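Local coordinates for protein RPA0582 (Rhodopseudomonas palustris, PDB 3HHL) that is of unknown function but belongs to the DUF1330 family of dimeric alpha-beta barrel proteins and assembles as a two-chain unit, at residues I25-L30 with L126-P131. Sequence-based numbering, arbitrary orientation.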
loop_
_atom_site.group_PDB
_atom_site.type_symbol
_atom_site.label_atom_id
_atom_site.label_comp_id
_atom_site.label_asym_id
_atom_site.label_seq_id
_atom_site.Cartn_x
_atom_site.Cartn_y
_atom_site.Cartn_z
ATOM N N ILE B 25 -15.188 0.675 -3.352
ATOM C CA ILE B 25 -14.141 0.081 -2.575
ATOM C C ILE B 25 -12.876 0.283 -3.394
ATOM O O ILE B 25 -12.914 0.206 -4.609
ATOM C CB ILE B 25 -14.336 -1.416 -2.301
ATOM C CG1 ILE B 25 -14.684 -2.191 -3.571
ATOM C CG2 ILE B 25 -15.424 -1.605 -1.314
ATOM C CD1 ILE B 25 -14.605 -3.751 -3.458
ATOM N N HIS B 26 -11.779 0.583 -2.713
ATOM C CA HIS B 26 -10.487 0.709 -3.335
ATOM C C HIS B 26 -9.659 -0.445 -2.836
ATOM O O HIS B 26 -9.574 -0.703 -1.647
ATOM C CB HIS B 26 -9.833 2.039 -2.971
ATOM C CG HIS B 26 -10.270 3.174 -3.833
ATOM N ND1 HIS B 26 -9.702 4.420 -3.751
ATOM C CD2 HIS B 26 -11.240 3.252 -4.782
ATOM C CE1 HIS B 26 -10.282 5.212 -4.639
ATOM N NE2 HIS B 26 -11.229 4.534 -5.272
HETATM N N MSE B 27 -9.071 -1.157 -3.767
HETATM C CA MSE B 27 -8.339 -2.340 -3.481
HETATM C C MSE B 27 -6.855 -2.033 -3.774
HETATM O O MSE B 27 -6.428 -1.988 -4.941
HETATM C CB MSE B 27 -8.852 -3.451 -4.372
HETATM C CG MSE B 27 -10.303 -3.805 -4.180
HETATM SE SE MSE B 27 -10.817 -4.313 -2.387
HETATM C CE MSE B 27 -10.135 -6.083 -2.205
ATOM N N LEU B 28 -6.090 -1.829 -2.704
ATOM C CA LEU B 28 -4.651 -1.642 -2.807
ATOM C C LEU B 28 -3.981 -2.993 -2.957
ATOM O O LEU B 28 -4.085 -3.821 -2.065
ATOM C CB LEU B 28 -4.115 -0.940 -1.581
ATOM C CG LEU B 28 -2.623 -0.660 -1.524
ATOM C CD1 LEU B 28 -2.094 0.061 -2.776
ATOM C CD2 LEU B 28 -2.344 0.153 -0.211
ATOM N N ASN B 29 -3.339 -3.228 -4.092
ATOM C CA ASN B 29 -2.612 -4.481 -4.356
ATOM C C ASN B 29 -1.080 -4.251 -4.223
ATOM O O ASN B 29 -0.503 -3.378 -4.916
ATOM C CB ASN B 29 -2.867 -4.925 -5.804
ATOM C CG ASN B 29 -4.237 -5.489 -6.035
ATOM O OD1 ASN B 29 -4.371 -6.688 -6.235
ATOM N ND2 ASN B 29 -5.270 -4.637 -6.032
ATOM N N LEU B 30 -0.414 -4.997 -3.360
ATOM C CA LEU B 30 1.043 -5.027 -3.335
ATOM C C LEU B 30 1.454 -6.430 -3.843
ATOM O O LEU B 30 1.111 -7.428 -3.238
ATOM C CB LEU B 30 1.574 -4.780 -1.928
ATOM C CG LEU B 30 1.002 -3.564 -1.197
ATOM C CD1 LEU B 30 1.477 -3.514 0.231
ATOM C CD2 LEU B 30 1.348 -2.260 -1.913
ATOM N N LEU B 126 -3.537 -7.599 -0.422
ATOM C CA LEU B 126 -4.718 -6.997 -1.051
ATOM C C LEU B 126 -5.499 -6.381 0.089
ATOM O O LEU B 126 -6.078 -7.088 0.912
ATOM C CB LEU B 126 -5.554 -8.044 -1.807
ATOM C CG LEU B 126 -6.766 -7.556 -2.619
ATOM C CD1 LEU B 126 -6.302 -6.561 -3.626
ATOM C CD2 LEU B 126 -7.533 -8.724 -3.323
ATOM N N ILE B 127 -5.462 -5.055 0.144
ATOM C CA ILE B 127 -6.029 -4.302 1.244
ATOM C C ILE B 127 -7.273 -3.608 0.766
ATOM O O ILE B 127 -7.243 -2.893 -0.228
ATOM C CB ILE B 127 -5.029 -3.263 1.748
ATOM C CG1 ILE B 127 -3.674 -3.961 2.083
ATOM C CG2 ILE B 127 -5.627 -2.529 2.943
ATOM C CD1 ILE B 127 -2.560 -3.024 2.562
ATOM N N ARG B 128 -8.373 -3.829 1.463
ATOM C CA ARG B 128 -9.616 -3.208 1.091
ATOM C C ARG B 128 -9.741 -1.887 1.827
ATOM O O ARG B 128 -9.604 -1.871 3.040
ATOM C CB ARG B 128 -10.781 -4.083 1.456
ATOM C CG ARG B 128 -12.122 -3.375 1.251
ATOM C CD ARG B 128 -13.288 -4.222 1.775
ATOM N NE ARG B 128 -14.479 -3.429 1.954
ATOM C CZ ARG B 128 -15.699 -3.895 2.116
ATOM N NH1 ARG B 128 -15.930 -5.182 2.123
ATOM N NH2 ARG B 128 -16.700 -3.041 2.311
ATOM N N LEU B 129 -10.022 -0.796 1.091
ATOM C CA LEU B 129 -10.224 0.505 1.710
ATOM C C LEU B 129 -11.486 1.196 1.232
ATOM O O LEU B 129 -11.927 0.976 0.106
ATOM C CB LEU B 129 -9.017 1.388 1.466
ATOM C CG LEU B 129 -7.658 0.748 1.818
ATOM C CD1 LEU B 129 -6.886 0.359 0.533
ATOM C CD2 LEU B 129 -6.808 1.612 2.703
ATOM N N LYS B 130 -12.072 2.013 2.105
ATOM C CA LYS B 130 -13.079 2.980 1.700
ATOM C C LYS B 130 -12.351 4.261 1.364
ATOM O O LYS B 130 -11.673 4.795 2.191
ATOM C CB LYS B 130 -14.038 3.279 2.830
ATOM C CG LYS B 130 -15.182 4.188 2.424
ATOM C CD LYS B 130 -15.675 5.118 3.493
ATOM C CE LYS B 130 -16.830 4.582 4.256
ATOM N NZ LYS B 130 -16.748 5.089 5.721
ATOM N N PRO B 131 -12.518 4.778 0.160
ATOM C CA PRO B 131 -11.889 6.043 -0.219
ATOM C C PRO B 131 -12.311 7.221 0.635
ATOM O O PRO B 131 -13.470 7.369 0.884
ATOM C CB PRO B 131 -12.387 6.271 -1.658
ATOM C CG PRO B 131 -12.900 5.019 -2.101
ATOM C CD PRO B 131 -13.373 4.263 -0.910
#
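H26 and L129 trade two backbone hydrogen bonds, as do L28 and I127, and these four join the antiparallel strands. The straightest, at 178°, runs from H26 N to L129 O over 2.9 Å. M27 with R128, between them, and N29 with L126, beyond L28 and I127, are non-hydrogen-bonded pairs, and their side chains leave on one face of the sheet. Packing is close here: M27 bends at both chi2 and chi3, which swings its selenium back over R128 to lie 3.8 Å from R128 CA and brings its methyl CE within 3.7 Å of L126 CG. Beyond it, I25 CG2 rests obliquely against the R128 guanidinium, 3.9 Å from R128 NE, while that NE makes a salt bridge to E76 of the neighbouring subunit. On the other face, L28 CB touches L129 CD1 at 3.7 Å. P131, though partly exposed, closes over H26 and puts CG squarely over the centre of its ring, a CH-pi contact 3.5 Å from the centroid; H26 NE2 is hydrogen-bonded to E94 and ND1 to W71 of the neighbouring subunit. The loose residue is K130, also partly exposed, whose side chain sets out away from 25-30 and touches nothing on it. Because 126-131 also pairs with a strand of the second chain, the sheet continues across the interface, consistent with a dimeric alpha-beta barrel.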